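Local coordinates for CBS domain-containing protein CBSX1, chloroplastic (Arabidopsis thaliana, PDB 4GQV) that probably acts as a chloroplast regulator of the thioredoxin system, pairing two CBS domains of the kind that commonly sense adenosine-containing ligands, at residues A122-L125 and K129-R132. Numbering follows the deposited sequence.
Sequences AKIL and KYRR
Leu125 makes the close part of this contact, laying one methyl on the backbone that leaves its own helix: CD1 is 3.3 Å from Tyr130 O and 3.7 Å from Arg131 C. With CG swung roughly opposite its own carbonyl carbon (chi1 -88°), the branch reaches the chain from Tyr130 to Arg132, and CD1 also approaches Tyr130 CB at 4.4 Å. A branched aliphatic residue suits this buried place, where Leu133, Ile146 and Val151 pack on it too. Leu125 O lies 3.4 Å from Tyr130 O, two acceptors that cannot bond to each other; Arg148 NH2 donates a hydrogen bond to the former.

The looser side belongs to Ile124 and Tyr130. Ile124 CG2 meets ring atom Tyr130 CD2 obliquely at 4.3 Å, and the tyrosine suits a surface position because its apolar ring can cover isoleucine while its hydroxyl tolerates water. Thr128 OG1 bridges the turn through hydrogen bonds with Ile124 O and Tyr130 N. The CB atoms of Arg131 and Arg132 point away from the helix. Long, charged arginine suits this partly exposed place, its guanidinium able to cross the dimer interface, as Arg131 NE does in a salt bridge with Asp56 of the second subunit; Arg132 NH2 hydrogen-bonds to Thr39 O of its own chain. The turn joins the first helix (118-127) to the next strand (134-136) of the beta-alpha-beta-beta-alpha CBS motif, second of the pair.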
# COMPACT_ATOMS: atom_id res chain seq x y z
N ALA A 122 11.81 12.41 -5.72
CA ALA A 122 11.41 12.62 -4.35
C ALA A 122 10.39 13.73 -4.27
O ALA A 122 9.39 13.57 -3.60
CB ALA A 122 12.61 12.92 -3.49
N LYS A 123 10.63 14.83 -4.97
CA LYS A 123 9.65 15.91 -5.05
C LYS A 123 8.29 15.38 -5.51
O LYS A 123 7.28 15.61 -4.85
CB LYS A 123 10.11 17.03 -5.99
CG LYS A 123 11.25 17.86 -5.46
CD LYS A 123 12.29 18.10 -6.53
CE LYS A 123 13.41 18.98 -6.06
NZ LYS A 123 14.53 18.99 -7.08
N ILE A 124 8.27 14.65 -6.64
CA ILE A 124 6.98 14.15 -7.11
C ILE A 124 6.31 13.28 -6.06
O ILE A 124 5.18 13.53 -5.65
CB ILE A 124 7.09 13.34 -8.40
CG1 ILE A 124 7.67 14.21 -9.52
CG2 ILE A 124 5.73 12.81 -8.79
CD1 ILE A 124 6.91 15.48 -9.72
N LEU A 125 7.02 12.26 -5.62
CA LEU A 125 6.50 11.36 -4.61
C LEU A 125 5.95 12.11 -3.41
O LEU A 125 4.90 11.77 -2.88
CB LEU A 125 7.57 10.36 -4.17
CG LEU A 125 7.71 9.06 -4.97
CD1 LEU A 125 6.42 8.71 -5.74
CD2 LEU A 125 8.91 9.08 -5.90
N LYS A 129 -0.29 12.62 -5.09
CA LYS A 129 -0.99 11.39 -4.75
C LYS A 129 -0.17 10.14 -5.07
O LYS A 129 -0.49 9.04 -4.61
CB LYS A 129 -2.34 11.35 -5.48
CG LYS A 129 -3.31 12.47 -5.11
CD LYS A 129 -3.65 13.39 -6.29
CE LYS A 129 -4.50 14.58 -5.82
NZ LYS A 129 -4.77 15.57 -6.90
N TYR A 130 0.87 10.32 -5.88
CA TYR A 130 1.69 9.20 -6.35
C TYR A 130 2.62 8.62 -5.27
O TYR A 130 3.40 9.33 -4.63
CB TYR A 130 2.49 9.63 -7.59
CG TYR A 130 1.65 10.23 -8.71
CD1 TYR A 130 0.87 9.43 -9.53
CD2 TYR A 130 1.64 11.60 -8.93
CE1 TYR A 130 0.10 9.98 -10.55
CE2 TYR A 130 0.87 12.17 -9.93
CZ TYR A 130 0.10 11.35 -10.74
OH TYR A 130 -0.65 11.93 -11.74
N ARG A 131 2.51 7.31 -5.09
CA ARG A 131 3.32 6.58 -4.12
C ARG A 131 4.36 5.75 -4.85
O ARG A 131 5.31 5.26 -4.26
CB ARG A 131 2.45 5.66 -3.28
CG ARG A 131 1.81 6.31 -2.08
CD ARG A 131 1.98 5.41 -0.89
NE ARG A 131 1.54 6.05 0.35
CZ ARG A 131 0.32 5.93 0.86
NH1 ARG A 131 -0.59 5.19 0.25
NH2 ARG A 131 0.02 6.55 1.99
N ARG A 132 4.15 5.57 -6.15
CA ARG A 132 5.01 4.76 -6.99
C ARG A 132 5.31 5.59 -8.24
O ARG A 132 4.56 6.51 -8.54
CB ARG A 132 4.30 3.43 -7.35
CG ARG A 132 3.73 2.71 -6.11
CD ARG A 132 3.03 1.39 -6.43
NE ARG A 132 1.65 1.33 -5.93
CZ ARG A 132 0.68 0.61 -6.50
NH1 ARG A 132 0.93 -0.09 -7.59
NH2 ARG A 132 -0.54 0.60 -5.99